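Local coordinates for putative uncharacterized protein (Chaetomium thermophilum, PDB 5T8V), which is the helical C-terminal part of the sister chromatid cohesion protein Scc2, which probably binds chromatin and loads cohesin onto it, at residues F233-N238 and L288-R293; T281-L286 and R402-L407; E410-C415 and E425-L430. All blocks are in the same frame, centred on the assembly; numbering follows the deposited sequence.

In the fold
Following the chain from the N terminus, contact 1 joins the loop after helix 218-232 to the loop after helix 272-282, closing 49 mostly helical residues. Contact 2 starts within that closed span, at 281-286, and closes 115 residues against helix 402-414, so contacts 1 and 2 cross in sequence, with centres about 13 Å apart. Contact 3 follows both in series: after helix 402-414 the chain turns back and helix 423-440 packs on it. Because contacts 2 and 3 share helix 402-414, that helix links the earlier helices to its successor. Arg293 of contact 1 reaches Asp411 in contact 3, tying the 288-293 loop to the same helix.

Contact 1 of 3, residues F233-N238 and L288-R293; sequences FIETAN and LGKRAR
Two loops that follow helices of this α-helical HEAT-repeat protein are joined by a salt bridge between Glu235 and Lys290. Glu235 OE1 lies 3.4 Å from Lys290 NZ, a rather long separation for an ion pair. The two side chains run roughly perpendicular, so the amino group comes up beside the glutamate stem and does not meet the carboxylate end-on. Thus Glu235 CG is also 3.4 Å from Lys290 NZ, while Lys290 CD rests 3.7 Å from that same CG. The lysine bends early to get there: its CG stands anti to the carbonyl carbon, and a chi2 of -102° turns the remaining, extended methylenes toward the other loop. Long and flexible, lysine suits this place because its methylenes can cross over the glutamate stem while the amino group reaches the acid; glutamate suits the other, since its two methylenes carry the carboxylate out from the loop toward the lysine. The backbone of the first loop takes a small share as well, with Phe233 O 4.3 Å from Lys290 CD.

In the fold, 233-238 follows helix 218-232 and 288-293 follows helix 272-282, so the contact ties together the exits of two helices. Phe233 turns its ring to the neighbouring Leu286, an apolar patch next to the charged pair, and Glu235 O accepts a hydrogen bond from Arg174. In the second loop the arginines work away from the first: Arg291 lies against Asn403, Leu404 and Leu407 of helix 402-414, and Arg293 NE forms a salt bridge with Asp411 OD1 farther along that helix. Residues 288-291 keep helix-like backbone angles, and a weak bond from Arg291 N to Leu288 O, 2.7 Å long, closes this turn.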
loop_
_atom_site.group_PDB
_atom_site.type_symbol
_atom_site.label_atom_id
_atom_site.label_comp_id
_atom_site.label_asym_id
_atom_site.label_seq_id
_atom_site.Cartn_x
_atom_site.Cartn_y
_atom_site.Cartn_z
ATOM N N PHE A 233 5.935 39.913 -13.457
ATOM C CA PHE A 233 5.260 38.966 -14.335
ATOM C C PHE A 233 5.365 39.367 -15.803
ATOM O O PHE A 233 4.464 39.073 -16.597
ATOM C CB PHE A 233 3.794 38.828 -13.923
ATOM C CG PHE A 233 3.608 38.491 -12.473
ATOM C CD1 PHE A 233 3.640 37.173 -12.044
ATOM C CD2 PHE A 233 3.415 39.492 -11.536
ATOM C CE1 PHE A 233 3.476 36.859 -10.707
ATOM C CE2 PHE A 233 3.251 39.187 -10.197
ATOM C CZ PHE A 233 3.281 37.870 -9.781
ATOM N N ILE A 234 6.451 40.044 -16.175
ATOM C CA ILE A 234 6.683 40.383 -17.571
ATOM C C ILE A 234 6.734 39.106 -18.398
ATOM O O ILE A 234 7.268 38.079 -17.960
ATOM C CB ILE A 234 7.982 41.198 -17.703
ATOM C CG1 ILE A 234 8.237 41.586 -19.157
ATOM C CG2 ILE A 234 9.166 40.411 -17.141
ATOM C CD1 ILE A 234 9.367 42.579 -19.325
ATOM N N GLU A 235 6.170 39.161 -19.607
ATOM C CA GLU A 235 6.070 37.980 -20.465
ATOM C C GLU A 235 7.203 37.998 -21.486
ATOM O O GLU A 235 7.034 38.363 -22.649
ATOM C CB GLU A 235 4.707 37.915 -21.143
ATOM C CG GLU A 235 3.721 37.014 -20.431
ATOM C CD GLU A 235 2.628 36.509 -21.352
ATOM O OE1 GLU A 235 2.015 37.335 -22.062
ATOM O OE2 GLU A 235 2.395 35.282 -21.376
ATOM N N THR A 236 8.378 37.586 -21.027
ATOM C CA THR A 236 9.474 37.292 -21.936
ATOM C C THR A 236 9.045 36.216 -22.926
ATOM O O THR A 236 8.231 35.342 -22.616
ATOM C CB THR A 236 10.700 36.833 -21.144
ATOM O OG1 THR A 236 11.148 37.897 -20.296
ATOM C CG2 THR A 236 11.832 36.423 -22.071
ATOM N N ALA A 237 9.594 36.289 -24.134
ATOM C CA ALA A 237 9.264 35.317 -25.162
ATOM C C ALA A 237 9.966 33.989 -24.894
ATOM O O ALA A 237 10.965 33.912 -24.172
ATOM C CB ALA A 237 9.653 35.844 -26.542
ATOM N N ASN A 238 9.424 32.930 -25.494
ATOM C CA ASN A 238 9.973 31.590 -25.325
ATOM C C ASN A 238 11.418 31.542 -25.808
ATOM O O ASN A 238 12.348 31.481 -24.997
ATOM C CB ASN A 238 9.121 30.564 -26.075
ATOM C CG ASN A 238 7.646 30.674 -25.740
ATOM O OD1 ASN A 238 7.263 31.337 -24.776
ATOM N ND2 ASN A 238 6.808 30.017 -26.536
ATOM N N LEU A 288 -2.666 30.671 -16.488
ATOM C CA LEU A 288 -1.638 29.697 -16.129
ATOM C C LEU A 288 -0.384 29.859 -16.978
ATOM O O LEU A 288 0.713 29.500 -16.534
ATOM C CB LEU A 288 -2.193 28.278 -16.263
ATOM C CG LEU A 288 -1.340 27.156 -15.662
ATOM C CD1 LEU A 288 -2.236 26.054 -15.117
ATOM C CD2 LEU A 288 -0.362 26.578 -16.681
ATOM N N GLY A 289 -0.520 30.398 -18.191
ATOM C CA GLY A 289 0.639 30.578 -19.049
ATOM C C GLY A 289 1.776 31.319 -18.376
ATOM O O GLY A 289 2.939 31.159 -18.755
ATOM N N LYS A 290 1.462 32.141 -17.371
ATOM C CA LYS A 290 2.496 32.869 -16.644
ATOM C C LYS A 290 3.102 32.027 -15.530
ATOM O O LYS A 290 4.268 32.231 -15.169
ATOM C CB LYS A 290 1.927 34.160 -16.049
ATOM C CG LYS A 290 0.927 34.917 -16.932
ATOM C CD LYS A 290 1.544 36.124 -17.623
ATOM C CE LYS A 290 0.447 37.049 -18.141
ATOM N NZ LYS A 290 0.953 38.210 -18.921
ATOM N N ARG A 291 2.339 31.078 -14.983
ATOM C CA ARG A 291 2.820 30.243 -13.888
ATOM C C ARG A 291 3.986 29.349 -14.290
ATOM O O ARG A 291 4.537 28.658 -13.426
ATOM C CB ARG A 291 1.683 29.369 -13.352
ATOM C CG ARG A 291 0.502 30.145 -12.788
ATOM C CD ARG A 291 -0.543 29.197 -12.222
ATOM N NE ARG A 291 -1.803 29.870 -11.915
ATOM C CZ ARG A 291 -2.891 29.252 -11.464
ATOM N NH1 ARG A 291 -2.881 27.941 -11.262
ATOM N NH2 ARG A 291 -3.993 29.947 -11.213
ATOM N N ALA A 292 4.368 29.334 -15.565
ATOM C CA ALA A 292 5.494 28.525 -15.997
ATOM C C ALA A 292 6.768 28.946 -15.270
ATOM O O ALA A 292 6.909 30.081 -14.801
ATOM C CB ALA A 292 5.686 28.643 -17.509
ATOM N N ARG A 293 7.708 28.006 -15.178
ATOM C CA ARG A 293 8.976 28.228 -14.483
ATOM C C ARG A 293 9.947 28.864 -15.471
ATOM O O ARG A 293 10.657 28.180 -16.210
ATOM C CB ARG A 293 9.509 26.918 -13.918
ATOM C CG ARG A 293 8.494 26.167 -13.067
ATOM C CD ARG A 293 9.066 24.873 -12.526
ATOM N NE ARG A 293 8.124 24.185 -11.644
ATOM C CZ ARG A 293 7.221 23.294 -12.044
ATOM N NH1 ARG A 293 7.117 22.963 -13.326
ATOM N NH2 ARG A 293 6.416 22.726 -11.154
#

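Contact 2 of 3, residues T281-L286 and R402-L407; sequences TSLEKL and RNLLDL
Leu283 and Leu404 meet end to end, and their meeting carries most of this small, buried contact. A single methyl does the touching from the later segment: Leu404 CD2 lies 3.5 Å from Leu283 CG and equally close to Leu283 CD2, so it sits against the branch point and one arm of its partner. It also comes within 4.4 Å of Glu284 CA, where the methyl meets backbone and not the acidic end of that residue. Leucine fits both places, since a forked, apolar tip can bridge two backbones whose closest CA atoms, those of Glu284 and Leu404, are 7.9 Å apart.

The first torsions point the two side chains at each other, with CD2 of Leu404 as the touching arm. Leu283 has CG anti to its own backbone nitrogen (chi1 176°), whereas Leu404 swings CG anti to the carbonyl carbon.

Behind Leu283, the backbone turns at Thr281 O, which accepts from both Glu284 N at 2.9 Å and Lys285 N at 3.3 Å. The carboxylate of Glu284 points its charge elsewhere and pairs with Arg389. Behind Leu404, on the side toward helix 446-474, Arg402 NH1 pairs with Asp406 OD2 at 3.0 Å, a salt bridge one turn apart, and Arg402 has a second acidic mate in Glu454.

Helix 402-414 lies among several elements: Leu404 points to the end region of helix 272-282, Leu405 packs on Met451 and Leu455 of helix 446-474 and on Ile386 and Ala390 of helix 357-391, and Leu407 lies on Gln304 just after the short strand 302-303.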
loop_
_atom_site.group_PDB
_atom_site.type_symbol
_atom_site.label_atom_id
_atom_site.label_comp_id
_atom_site.label_asym_id
_atom_site.label_seq_id
_atom_site.Cartn_x
_atom_site.Cartn_y
_atom_site.Cartn_z
ATOM N N THR A 281 -1.564 37.037 -4.122
ATOM C CA THR A 281 -2.872 37.106 -4.765
ATOM C C THR A 281 -2.780 37.612 -6.195
ATOM O O THR A 281 -3.579 37.197 -7.043
ATOM C CB THR A 281 -3.819 38.006 -3.966
ATOM O OG1 THR A 281 -3.270 39.323 -3.876
ATOM C CG2 THR A 281 -4.027 37.454 -2.568
ATOM N N SER A 282 -1.828 38.501 -6.484
ATOM C CA SER A 282 -1.561 38.871 -7.869
ATOM C C SER A 282 -1.253 37.637 -8.706
ATOM O O SER A 282 -1.707 37.523 -9.852
ATOM C CB SER A 282 -0.400 39.863 -7.932
ATOM O OG SER A 282 -0.710 41.060 -7.241
ATOM N N LEU A 283 -0.490 36.698 -8.142
ATOM C CA LEU A 283 -0.178 35.459 -8.844
ATOM C C LEU A 283 -1.437 34.664 -9.162
ATOM O O LEU A 283 -1.460 33.899 -10.133
ATOM C CB LEU A 283 0.780 34.617 -8.002
ATOM C CG LEU A 283 1.136 33.228 -8.537
ATOM C CD1 LEU A 283 1.952 33.332 -9.816
ATOM C CD2 LEU A 283 1.877 32.432 -7.473
ATOM N N GLU A 284 -2.488 34.825 -8.358
ATOM C CA GLU A 284 -3.718 34.073 -8.570
ATOM C C GLU A 284 -4.554 34.648 -9.707
ATOM O O GLU A 284 -5.276 33.900 -10.375
ATOM C CB GLU A 284 -4.535 34.051 -7.277
ATOM C CG GLU A 284 -5.632 33.005 -7.242
ATOM C CD GLU A 284 -6.298 32.919 -5.880
ATOM O OE1 GLU A 284 -5.991 33.769 -5.016
ATOM O OE2 GLU A 284 -7.121 32.001 -5.672
ATOM N N LYS A 285 -4.468 35.955 -9.946
ATOM C CA LYS A 285 -5.268 36.622 -10.972
ATOM C C LYS A 285 -4.560 36.673 -12.318
ATOM O O LYS A 285 -4.584 37.705 -12.996
ATOM C CB LYS A 285 -5.629 38.028 -10.501
ATOM C CG LYS A 285 -6.258 38.088 -9.113
ATOM C CD LYS A 285 -7.559 37.298 -9.045
ATOM C CE LYS A 285 -8.144 37.307 -7.642
ATOM N NZ LYS A 285 -9.291 36.364 -7.512
ATOM N N LEU A 286 -3.931 35.579 -12.736
ATOM C CA LEU A 286 -3.196 35.531 -13.990
ATOM C C LEU A 286 -3.456 34.200 -14.679
ATOM O O LEU A 286 -3.649 33.179 -14.006
ATOM C CB LEU A 286 -1.684 35.697 -13.769
ATOM C CG LEU A 286 -1.215 37.011 -13.144
ATOM C CD1 LEU A 286 0.265 36.930 -12.799
ATOM C CD2 LEU A 286 -1.482 38.186 -14.071
ATOM N N ARG A 402 -4.985 25.309 -4.545
ATOM C CA ARG A 402 -4.101 24.221 -4.146
ATOM C C ARG A 402 -3.004 23.980 -5.175
ATOM O O ARG A 402 -1.907 23.531 -4.820
ATOM C CB ARG A 402 -4.917 22.949 -3.930
ATOM C CG ARG A 402 -4.177 21.867 -3.184
ATOM C CD ARG A 402 -5.035 20.629 -3.035
ATOM N NE ARG A 402 -4.341 19.583 -2.295
ATOM C CZ ARG A 402 -3.329 18.871 -2.780
ATOM N NH1 ARG A 402 -2.879 19.092 -4.007
ATOM N NH2 ARG A 402 -2.760 17.937 -2.033
ATOM N N ASN A 403 -3.274 24.276 -6.449
ATOM C CA ASN A 403 -2.260 24.083 -7.477
ATOM C C ASN A 403 -1.097 25.051 -7.308
ATOM O O ASN A 403 0.048 24.701 -7.611
ATOM C CB ASN A 403 -2.880 24.238 -8.865
ATOM C CG ASN A 403 -1.913 23.882 -9.976
ATOM O OD1 ASN A 403 -1.351 24.760 -10.631
ATOM N ND2 ASN A 403 -1.704 22.586 -10.186
ATOM N N LEU A 404 -1.366 26.266 -6.827
ATOM C CA LEU A 404 -0.282 27.210 -6.580
ATOM C C LEU A 404 0.551 26.780 -5.381
ATOM O O LEU A 404 1.777 26.929 -5.387
ATOM C CB LEU A 404 -0.842 28.613 -6.376
ATOM C CG LEU A 404 -1.537 29.186 -7.611
ATOM C CD1 LEU A 404 -3.046 29.027 -7.510
ATOM C CD2 LEU A 404 -1.153 30.638 -7.811
ATOM N N LEU A 405 -0.096 26.252 -4.341
ATOM C CA LEU A 405 0.647 25.632 -3.249
ATOM C C LEU A 405 1.544 24.520 -3.776
ATOM O O LEU A 405 2.726 24.437 -3.420
ATOM C CB LEU A 405 -0.325 25.096 -2.199
ATOM C CG LEU A 405 0.219 24.123 -1.148
ATOM C CD1 LEU A 405 1.432 24.690 -0.439
ATOM C CD2 LEU A 405 -0.865 23.790 -0.139
ATOM N N ASP A 406 1.000 23.657 -4.639
ATOM C CA ASP A 406 1.807 22.591 -5.223
ATOM C C ASP A 406 3.003 23.156 -5.979
ATOM O O ASP A 406 4.121 22.639 -5.860
ATOM C CB ASP A 406 0.952 21.726 -6.150
ATOM C CG ASP A 406 -0.009 20.828 -5.393
ATOM O OD1 ASP A 406 0.263 20.515 -4.214
ATOM O OD2 ASP A 406 -1.035 20.426 -5.982
ATOM N N LEU A 407 2.791 24.217 -6.761
ATOM C CA LEU A 407 3.884 24.803 -7.531
ATOM C C LEU A 407 4.954 25.385 -6.614
ATOM O O LEU A 407 6.157 25.180 -6.830
ATOM C CB LEU A 407 3.338 25.879 -8.470
ATOM C CG LEU A 407 2.879 25.390 -9.845
ATOM C CD1 LEU A 407 2.057 26.459 -10.543
ATOM C CD2 LEU A 407 4.080 25.006 -10.695
#

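Contact 3 of 3, residues E410-C415 and E425-L430; sequences EDFITC and ELLLRL
Phe412 and Leu428 meet at the heart of a helical hairpin in which helix 423-440 returns over helix 402-414; the segments 410-414 and 425-430 approach to 9.5 Å between axes, at 129°. The tight part of the contact is made by apolar side chains. Leu427 CD1 sits over one face of the Phe412 ring, 3.8 Å from the centroid and shifted toward the rim, a CH-pi contact. With its CG anti to the carbonyl carbon (chi1 -59°), Phe412 carries that ring across to Leu427 while its CB presses on Leu428 CG at 3.8 Å. Flat and broad, phenylalanine suits a spot where a methyl must lie on it; Met311 of helix 305-315 also touches it. Replacing Phe412 by alanine removes the ring, and Leu427 CD1 would probably be left without the face it rests on, with a gap between the helices.

Toward solvent the contact loosens. There the end of partly exposed Ile413 curls back to bring CD1 within 3.6 Å of Leu428 CD2, Glu410 is exposed, and Thr414 OG1 donates to Glu410 O at 3.1 Å, from above the carbonyl plane. Glu425, a buried acid, faces away from the first helix, its charge paired with Arg429: two nitrogens, NE and NH2, each bond one carboxylate oxygen, the straighter bond being Arg429 NE to Glu425 OE2, 3.1 Å at 166°, in the guanidinium plane.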
loop_
_atom_site.group_PDB
_atom_site.type_symbol
_atom_site.label_atom_id
_atom_site.label_comp_id
_atom_site.label_asym_id
_atom_site.label_seq_id
_atom_site.Cartn_x
_atom_site.Cartn_y
_atom_site.Cartn_z
ATOM N N GLU A 410 6.938 22.576 -5.162
ATOM C CA GLU A 410 7.850 22.009 -6.151
ATOM C C GLU A 410 9.094 22.876 -6.311
ATOM O O GLU A 410 10.223 22.368 -6.323
ATOM C CB GLU A 410 7.130 21.838 -7.488
ATOM C CG GLU A 410 6.140 20.681 -7.512
ATOM C CD GLU A 410 5.404 20.571 -8.834
ATOM O OE1 GLU A 410 4.328 21.191 -8.973
ATOM O OE2 GLU A 410 5.910 19.872 -9.737
ATOM N N ASP A 411 8.909 24.194 -6.426
ATOM C CA ASP A 411 10.062 25.076 -6.584
ATOM C C ASP A 411 10.950 25.057 -5.343
ATOM O O ASP A 411 12.182 25.033 -5.454
ATOM C CB ASP A 411 9.598 26.496 -6.895
ATOM C CG ASP A 411 9.105 26.644 -8.318
ATOM O OD1 ASP A 411 8.716 25.623 -8.921
ATOM O OD2 ASP A 411 9.112 27.777 -8.837
ATOM N N PHE A 412 10.346 25.068 -4.152
ATOM C CA PHE A 412 11.136 25.013 -2.926
ATOM C C PHE A 412 11.958 23.732 -2.862
ATOM O O PHE A 412 13.138 23.760 -2.499
ATOM C CB PHE A 412 10.220 25.122 -1.704
ATOM C CG PHE A 412 9.408 26.393 -1.651
ATOM C CD1 PHE A 412 9.808 27.525 -2.339
ATOM C CD2 PHE A 412 8.241 26.450 -0.905
ATOM C CE1 PHE A 412 9.058 28.687 -2.286
ATOM C CE2 PHE A 412 7.490 27.607 -0.848
ATOM C CZ PHE A 412 7.898 28.726 -1.538
ATOM N N ILE A 413 11.348 22.595 -3.205
ATOM C CA ILE A 413 12.089 21.338 -3.262
ATOM C C ILE A 413 13.253 21.459 -4.236
ATOM O O ILE A 413 14.381 21.050 -3.939
ATOM C CB ILE A 413 11.155 20.178 -3.654
ATOM C CG1 ILE A 413 10.019 20.012 -2.637
ATOM C CG2 ILE A 413 11.944 18.880 -3.795
ATOM C CD1 ILE A 413 10.444 19.530 -1.281
ATOM N N THR A 414 12.993 22.015 -5.422
ATOM C CA THR A 414 14.056 22.170 -6.409
ATOM C C THR A 414 15.246 22.918 -5.825
ATOM O O THR A 414 16.402 22.572 -6.096
ATOM C CB THR A 414 13.519 22.896 -7.645
ATOM O OG1 THR A 414 12.586 22.050 -8.326
ATOM C CG2 THR A 414 14.649 23.270 -8.605
ATOM N N CYS A 415 14.985 23.944 -5.017
ATOM C CA CYS A 415 16.031 24.779 -4.449
ATOM C C CYS A 415 16.464 24.328 -3.059
ATOM O O CYS A 415 17.256 25.025 -2.421
ATOM C CB CYS A 415 15.562 26.234 -4.383
ATOM S SG CYS A 415 15.221 26.985 -5.980
ATOM N N GLU A 425 14.744 25.526 2.768
ATOM C CA GLU A 425 14.627 24.641 3.918
ATOM C C GLU A 425 13.744 25.247 4.997
ATOM O O GLU A 425 13.108 24.509 5.754
ATOM C CB GLU A 425 16.011 24.318 4.484
ATOM C CG GLU A 425 15.999 23.390 5.703
ATOM C CD GLU A 425 15.737 24.119 7.009
ATOM O OE1 GLU A 425 15.929 25.355 7.056
ATOM O OE2 GLU A 425 15.332 23.458 7.990
ATOM N N LEU A 426 13.696 26.575 5.095
ATOM C CA LEU A 426 12.881 27.210 6.126
ATOM C C LEU A 426 11.401 27.159 5.761
ATOM O O LEU A 426 10.558 26.778 6.586
ATOM C CB LEU A 426 13.341 28.654 6.334
ATOM C CG LEU A 426 12.559 29.489 7.349
ATOM C CD1 LEU A 426 12.456 28.783 8.690
ATOM C CD2 LEU A 426 13.219 30.847 7.511
ATOM N N LEU A 427 11.071 27.530 4.523
ATOM C CA LEU A 427 9.692 27.432 4.060
ATOM C C LEU A 427 9.199 25.992 4.128
ATOM O O LEU A 427 8.104 25.718 4.634
ATOM C CB LEU A 427 9.590 27.976 2.637
ATOM C CG LEU A 427 9.815 29.483 2.502
ATOM C CD1 LEU A 427 10.176 29.845 1.078
ATOM C CD2 LEU A 427 8.571 30.236 2.940
ATOM N N LEU A 428 10.008 25.054 3.628
ATOM C CA LEU A 428 9.637 23.644 3.685
ATOM C C LEU A 428 9.547 23.145 5.119
ATOM O O LEU A 428 8.717 22.283 5.424
ATOM C CB LEU A 428 10.646 22.808 2.900
ATOM C CG LEU A 428 10.613 22.967 1.381
ATOM C CD1 LEU A 428 11.867 22.367 0.758
ATOM C CD2 LEU A 428 9.369 22.316 0.806
ATOM N N ARG A 429 10.394 23.664 6.010
ATOM C CA ARG A 429 10.350 23.253 7.409
ATOM C C ARG A 429 9.028 23.654 8.049
ATOM O O ARG A 429 8.346 22.827 8.666
ATOM C CB ARG A 429 11.519 23.868 8.177
ATOM C CG ARG A 429 11.618 23.426 9.632
ATOM C CD ARG A 429 12.203 24.522 10.508
ATOM N NE ARG A 429 13.516 24.959 10.045
ATOM C CZ ARG A 429 14.171 26.005 10.536
ATOM N NH1 ARG A 429 13.639 26.735 11.507
ATOM N NH2 ARG A 429 15.361 26.327 10.050
ATOM N N LEU A 430 8.653 24.928 7.920
ATOM C CA LEU A 430 7.402 25.377 8.522
ATOM C C LEU A 430 6.206 24.692 7.874
ATOM O O LEU A 430 5.247 24.313 8.562
ATOM C CB LEU A 430 7.286 26.895 8.413
ATOM C CG LEU A 430 8.420 27.674 9.082
ATOM C CD1 LEU A 430 8.223 29.159 8.878
ATOM C CD2 LEU A 430 8.516 27.353 10.561
#